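Local coordinates for protein MmoQ Response regulator (PDB 3LJX) that is a piece of a response regulator that includes an HDOD domain; the full-length protein probably makes cyclic di-GMP from GTP with magnesium as cofactor, at residues R3-L15 against T179-W192. Numbering follows the deposited sequence.
Sequences RWNMHKPMLCDSL and TDHDELTRMLLTDW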
loop_
_atom_site.group_PDB
_atom_site.type_symbol
_atom_site.label_atom_id
_atom_site.label_comp_id
_atom_site.label_asym_id
_atom_site.label_seq_id
_atom_site.Cartn_x
_atom_site.Cartn_y
_atom_site.Cartn_z
ATOM N N ARG A 3 2.622 -20.282 -2.665
ATOM C CA ARG A 3 3.898 -20.711 -3.219
ATOM C C ARG A 3 4.735 -19.493 -3.619
ATOM O O ARG A 3 4.190 -18.446 -3.991
ATOM C CB ARG A 3 3.683 -21.614 -4.431
ATOM C CG ARG A 3 3.311 -23.008 -4.068
ATOM C CD ARG A 3 2.934 -23.819 -5.291
ATOM N NE ARG A 3 2.523 -25.162 -4.890
ATOM C CZ ARG A 3 1.880 -26.013 -5.676
ATOM N NH1 ARG A 3 1.568 -25.674 -6.922
ATOM N NH2 ARG A 3 1.544 -27.205 -5.206
ATOM N N TRP A 4 6.055 -19.632 -3.509
ATOM C CA TRP A 4 6.976 -18.648 -4.040
ATOM C C TRP A 4 7.498 -19.098 -5.395
ATOM O O TRP A 4 8.285 -20.043 -5.496
ATOM C CB TRP A 4 8.147 -18.409 -3.092
ATOM C CG TRP A 4 9.124 -17.402 -3.640
ATOM C CD1 TRP A 4 10.156 -17.647 -4.509
ATOM C CD2 TRP A 4 9.152 -15.989 -3.373
ATOM N NE1 TRP A 4 10.833 -16.480 -4.781
ATOM C CE2 TRP A 4 10.239 -15.446 -4.097
ATOM C CE3 TRP A 4 8.367 -15.129 -2.589
ATOM C CZ2 TRP A 4 10.565 -14.079 -4.060
ATOM C CZ3 TRP A 4 8.690 -13.774 -2.552
ATOM C CH2 TRP A 4 9.776 -13.262 -3.288
ATOM N N ASN A 5 7.034 -18.421 -6.435
ATOM C CA ASN A 5 7.449 -18.697 -7.797
ATOM C C ASN A 5 8.620 -17.786 -8.133
ATOM O O ASN A 5 8.474 -16.552 -8.174
ATOM C CB ASN A 5 6.295 -18.405 -8.746
ATOM C CG ASN A 5 6.594 -18.832 -10.163
ATOM O OD1 ASN A 5 6.019 -19.815 -10.655
ATOM N ND2 ASN A 5 7.494 -18.100 -10.839
HETATM N N MSE A 6 9.781 -18.382 -8.371
HETATM C CA MSE A 6 11.018 -17.605 -8.514
HETATM C C MSE A 6 10.963 -16.655 -9.704
HETATM O O MSE A 6 11.394 -15.503 -9.622
HETATM C CB MSE A 6 12.207 -18.543 -8.642
HETATM C CG MSE A 6 13.427 -17.917 -9.289
HETATM SE SE MSE A 6 14.856 -19.220 -9.522
HETATM C CE MSE A 6 16.036 -18.190 -10.681
ATOM N N HIS A 7 10.400 -17.131 -10.805
ATOM C CA HIS A 7 10.289 -16.298 -11.983
ATOM C C HIS A 7 9.295 -15.168 -11.785
ATOM O O HIS A 7 9.540 -14.035 -12.218
ATOM C CB HIS A 7 9.866 -17.125 -13.188
ATOM C CG HIS A 7 9.849 -16.347 -14.460
ATOM N ND1 HIS A 7 8.709 -16.180 -15.215
ATOM C CD2 HIS A 7 10.831 -15.671 -15.102
ATOM C CE1 HIS A 7 8.993 -15.450 -16.279
ATOM N NE2 HIS A 7 10.274 -15.125 -16.232
ATOM N N LYS A 8 8.163 -15.483 -11.156
ATOM C CA LYS A 8 7.125 -14.488 -10.933
ATOM C C LYS A 8 6.563 -14.565 -9.505
ATOM O O LYS A 8 5.460 -15.073 -9.282
ATOM C CB LYS A 8 6.016 -14.620 -11.972
ATOM C CG LYS A 8 5.037 -13.474 -11.908
ATOM C CD LYS A 8 3.855 -13.650 -12.844
ATOM C CE LYS A 8 2.909 -12.453 -12.721
ATOM N NZ LYS A 8 1.793 -12.500 -13.702
ATOM N N PRO A 9 7.341 -14.070 -8.532
ATOM C CA PRO A 9 6.968 -14.082 -7.111
ATOM C C PRO A 9 5.622 -13.403 -6.902
ATOM O O PRO A 9 5.385 -12.334 -7.451
ATOM C CB PRO A 9 8.065 -13.253 -6.447
ATOM C CG PRO A 9 9.223 -13.285 -7.417
ATOM C CD PRO A 9 8.628 -13.394 -8.781
HETATM N N MSE A 10 4.758 -14.008 -6.101
HETATM C CA MSE A 10 3.414 -13.497 -5.952
HETATM C C MSE A 10 2.764 -14.020 -4.669
HETATM O O MSE A 10 2.442 -15.204 -4.573
HETATM C CB MSE A 10 2.612 -13.913 -7.180
HETATM C CG MSE A 10 1.164 -13.591 -7.116
HETATM SE SE MSE A 10 0.808 -11.698 -7.166
HETATM C CE MSE A 10 -0.774 -11.787 -6.060
ATOM N N LEU A 11 2.588 -13.145 -3.676
ATOM C CA LEU A 11 1.829 -13.492 -2.469
ATOM C C LEU A 11 0.618 -12.588 -2.377
ATOM O O LEU A 11 0.693 -11.395 -2.674
ATOM C CB LEU A 11 2.661 -13.327 -1.186
ATOM C CG LEU A 11 3.744 -14.362 -0.888
ATOM C CD1 LEU A 11 4.935 -14.157 -1.834
ATOM C CD2 LEU A 11 4.185 -14.303 0.572
ATOM N N CYS A 12 -0.511 -13.142 -1.962
ATOM C CA CYS A 12 -1.655 -12.284 -1.709
ATOM C C CYS A 12 -2.524 -12.852 -0.590
ATOM O O CYS A 12 -2.666 -12.226 0.458
ATOM C CB CYS A 12 -2.453 -12.021 -2.994
ATOM S SG CYS A 12 -3.722 -10.743 -2.805
ATOM N N ASP A 13 -3.066 -14.048 -0.796
ATOM C CA ASP A 13 -3.941 -14.647 0.201
ATOM C C ASP A 13 -3.247 -14.795 1.549
ATOM O O ASP A 13 -3.886 -14.703 2.586
ATOM C CB ASP A 13 -4.475 -15.998 -0.281
ATOM C CG ASP A 13 -5.375 -15.872 -1.510
ATOM O OD1 ASP A 13 -5.872 -14.756 -1.797
ATOM O OD2 ASP A 13 -5.590 -16.896 -2.194
ATOM N N SER A 14 -1.934 -14.995 1.532
ATOM C CA SER A 14 -1.195 -15.321 2.748
ATOM C C SER A 14 -0.690 -14.097 3.513
ATOM O O SER A 14 -0.105 -14.238 4.591
ATOM C CB SER A 14 0.004 -16.214 2.416
ATOM O OG SER A 14 1.045 -15.452 1.798
ATOM N N LEU A 15 -0.872 -12.902 2.967
ATOM C CA LEU A 15 -0.370 -11.722 3.680
ATOM C C LEU A 15 -1.185 -11.496 4.967
ATOM O O LEU A 15 -2.419 -11.551 4.951
ATOM C CB LEU A 15 -0.391 -10.479 2.784
ATOM C CG LEU A 15 0.380 -10.552 1.447
ATOM C CD1 LEU A 15 0.066 -9.334 0.586
ATOM C CD2 LEU A 15 1.894 -10.677 1.652
ATOM N N THR A 179 14.722 -10.488 -6.235
ATOM C CA THR A 179 13.789 -9.381 -6.347
ATOM C C THR A 179 14.025 -8.503 -5.133
ATOM O O THR A 179 14.737 -8.905 -4.214
ATOM C CB THR A 179 12.325 -9.868 -6.409
ATOM O OG1 THR A 179 11.458 -8.753 -6.628
ATOM C CG2 THR A 179 11.938 -10.551 -5.134
ATOM N N ASP A 180 13.470 -7.298 -5.123
ATOM C CA ASP A 180 13.610 -6.454 -3.945
ATOM C C ASP A 180 12.238 -5.934 -3.584
ATOM O O ASP A 180 11.304 -6.082 -4.373
ATOM C CB ASP A 180 14.577 -5.301 -4.219
ATOM C CG ASP A 180 14.065 -4.363 -5.293
ATOM O OD1 ASP A 180 12.975 -3.747 -5.103
ATOM O OD2 ASP A 180 14.754 -4.260 -6.329
ATOM N N HIS A 181 12.110 -5.311 -2.414
ATOM C CA HIS A 181 10.782 -4.976 -1.914
ATOM C C HIS A 181 10.033 -3.954 -2.790
ATOM O O HIS A 181 8.798 -3.988 -2.873
ATOM C CB HIS A 181 10.818 -4.558 -0.442
ATOM C CG HIS A 181 11.729 -3.410 -0.143
ATOM N ND1 HIS A 181 11.462 -2.117 -0.548
ATOM C CD2 HIS A 181 12.874 -3.344 0.578
ATOM C CE1 HIS A 181 12.416 -1.314 -0.110
ATOM N NE2 HIS A 181 13.287 -2.034 0.573
ATOM N N ASP A 182 10.780 -3.084 -3.474
ATOM C CA ASP A 182 10.168 -2.099 -4.377
ATOM C C ASP A 182 9.734 -2.705 -5.719
ATOM O O ASP A 182 8.634 -2.433 -6.206
ATOM C CB ASP A 182 11.092 -0.886 -4.592
ATOM C CG ASP A 182 11.224 -0.037 -3.342
ATOM O OD1 ASP A 182 10.227 0.059 -2.589
ATOM O OD2 ASP A 182 12.313 0.531 -3.104
ATOM N N GLU A 183 10.585 -3.529 -6.316
ATOM C CA GLU A 183 10.171 -4.255 -7.510
ATOM C C GLU A 183 8.970 -5.137 -7.168
ATOM O O GLU A 183 7.968 -5.167 -7.886
ATOM C CB GLU A 183 11.306 -5.117 -8.044
ATOM C CG GLU A 183 10.973 -5.773 -9.382
ATOM C CD GLU A 183 11.782 -7.038 -9.640
ATOM O OE1 GLU A 183 12.566 -7.446 -8.757
ATOM O OE2 GLU A 183 11.632 -7.634 -10.728
ATOM N N LEU A 184 9.061 -5.845 -6.050
ATOM C CA LEU A 184 7.996 -6.753 -5.673
ATOM C C LEU A 184 6.670 -5.971 -5.537
ATOM O O LEU A 184 5.627 -6.408 -6.020
ATOM C CB LEU A 184 8.364 -7.461 -4.369
ATOM C CG LEU A 184 7.887 -8.898 -4.221
ATOM C CD1 LEU A 184 7.835 -9.312 -2.743
ATOM C CD2 LEU A 184 6.549 -9.077 -4.896
ATOM N N THR A 185 6.718 -4.805 -4.899
ATOM C CA THR A 185 5.531 -3.964 -4.787
ATOM C C THR A 185 4.887 -3.701 -6.155
ATOM O O THR A 185 3.678 -3.926 -6.360
ATOM C CB THR A 185 5.869 -2.631 -4.102
ATOM O OG1 THR A 185 6.209 -2.876 -2.728
ATOM C CG2 THR A 185 4.678 -1.681 -4.171
ATOM N N ARG A 186 5.701 -3.245 -7.096
ATOM C CA ARG A 186 5.204 -2.922 -8.440
ATOM C C ARG A 186 4.605 -4.135 -9.117
ATOM O O ARG A 186 3.585 -4.028 -9.804
ATOM C CB ARG A 186 6.310 -2.353 -9.327
ATOM C CG ARG A 186 7.045 -1.154 -8.713
ATOM C CD ARG A 186 7.910 -0.422 -9.771
ATOM N NE ARG A 186 9.126 -1.154 -10.127
ATOM C CZ ARG A 186 10.274 -1.067 -9.453
ATOM N NH1 ARG A 186 10.360 -0.282 -8.381
ATOM N NH2 ARG A 186 11.338 -1.761 -9.847
HETATM N N MSE A 187 5.232 -5.292 -8.933
HETATM C CA MSE A 187 4.723 -6.507 -9.560
HETATM C C MSE A 187 3.405 -6.901 -8.927
HETATM O O MSE A 187 2.486 -7.300 -9.624
HETATM C CB MSE A 187 5.713 -7.661 -9.446
HETATM C CG MSE A 187 7.028 -7.422 -10.187
HETATM SE SE MSE A 187 8.299 -8.864 -9.799
HETATM C CE MSE A 187 7.238 -10.380 -10.428
ATOM N N LEU A 188 3.318 -6.777 -7.604
ATOM C CA LEU A 188 2.077 -7.070 -6.889
ATOM C C LEU A 188 0.970 -6.125 -7.388
ATOM O O LEU A 188 -0.125 -6.571 -7.778
ATOM C CB LEU A 188 2.294 -6.914 -5.378
ATOM C CG LEU A 188 2.426 -8.186 -4.524
ATOM C CD1 LEU A 188 3.029 -9.346 -5.299
ATOM C CD2 LEU A 188 3.194 -7.943 -3.233
ATOM N N LEU A 189 1.269 -4.825 -7.396
ATOM C CA LEU A 189 0.275 -3.825 -7.778
ATOM C C LEU A 189 -0.167 -4.059 -9.217
ATOM O O LEU A 189 -1.341 -3.891 -9.567
ATOM C CB LEU A 189 0.825 -2.398 -7.614
ATOM C CG LEU A 189 1.122 -1.914 -6.192
ATOM C CD1 LEU A 189 1.693 -0.492 -6.207
ATOM C CD2 LEU A 189 -0.121 -1.977 -5.308
ATOM N N THR A 190 0.779 -4.456 -10.054
ATOM C CA THR A 190 0.445 -4.774 -11.428
ATOM C C THR A 190 -0.465 -6.011 -11.487
ATOM O O THR A 190 -1.477 -6.001 -12.194
ATOM C CB THR A 190 1.703 -4.996 -12.245
ATOM O OG1 THR A 190 2.401 -3.754 -12.353
ATOM C CG2 THR A 190 1.356 -5.515 -13.639
ATOM N N ASP A 191 -0.132 -7.058 -10.733
ATOM C CA ASP A 191 -1.004 -8.237 -10.688
ATOM C C ASP A 191 -2.398 -7.879 -10.182
ATOM O O ASP A 191 -3.371 -8.475 -10.620
ATOM C CB ASP A 191 -0.433 -9.373 -9.824
ATOM C CG ASP A 191 -1.171 -10.716 -10.059
ATOM O OD1 ASP A 191 -1.156 -11.208 -11.222
ATOM O OD2 ASP A 191 -1.763 -11.287 -9.100
ATOM N N TRP A 192 -2.496 -6.910 -9.268
ATOM C CA TRP A 192 -3.783 -6.606 -8.639
ATOM C C TRP A 192 -4.649 -5.635 -9.445
ATOM O O TRP A 192 -5.745 -5.264 -9.013
ATOM C CB TRP A 192 -3.587 -6.091 -7.210
ATOM C CG TRP A 192 -2.879 -7.073 -6.355
ATOM C CD1 TRP A 192 -2.605 -8.385 -6.661
ATOM C CD2 TRP A 192 -2.329 -6.840 -5.060
ATOM N NE1 TRP A 192 -1.925 -8.981 -5.622
ATOM C CE2 TRP A 192 -1.745 -8.053 -4.625
ATOM C CE3 TRP A 192 -2.274 -5.724 -4.217
ATOM C CZ2 TRP A 192 -1.115 -8.178 -3.391
ATOM C CZ3 TRP A 192 -1.651 -5.848 -2.990
ATOM C CH2 TRP A 192 -1.081 -7.067 -2.587
#
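M10, a selenomethionine, has CG anti to its backbone N (chi1 174°) and then bends at chi2 and chi3. This carries its selenium to helix 181-191, where it lies 3.7 Å from CD1 of L188. Its methyl CE turns on toward the edge of the W192 indole, near the ring plane. The side chain is poorly ordered, so its shortest approaches to D191 and W192 are doubtful. In C12, chi1 of -170° swings SG away from the backbone N, and the sulfur comes to sit 3.7 Å from CZ2 of W192, in an oblique sulfur-aromatic contact. The edge of the same indole meets L11 O in its plane, with CZ2 of W192 3.8 Å from that oxygen. L15 CD1 reaches the benzo edge, 4.1 Å from W192 CH2. W192 NE1 is buried here and has no hydrogen-bond partner in the model.

Earlier in the loop, the P9 ring points toward the helix. Its CD lies 3.7 Å from CE of M187, a second poorly ordered selenomethionine. CB of P9 also lies against one face of the W4 ring, toward its rim. That ring turns its edge to T179, just before the helix, and CH2 of W4 is 3.9 Å from CG2 of T179. W153 meets W4 edge-to-face, and A152 of helix 144-152 touches it too. The extended chain of K8, a residue exposed to solvent, puts NZ 4.1 Å from D191 OD1; these opposite charges are too far apart for a salt bridge.

The helix start is fixed separately: D180 is its N-cap and accepts from E183 N at OD1 (2.7 Å). The whole is an irregular N-terminal segment laid along one helix of the all-helical HDOD fold, joined mainly by apolar contacts, with the C12 sulfur against the W192 indole.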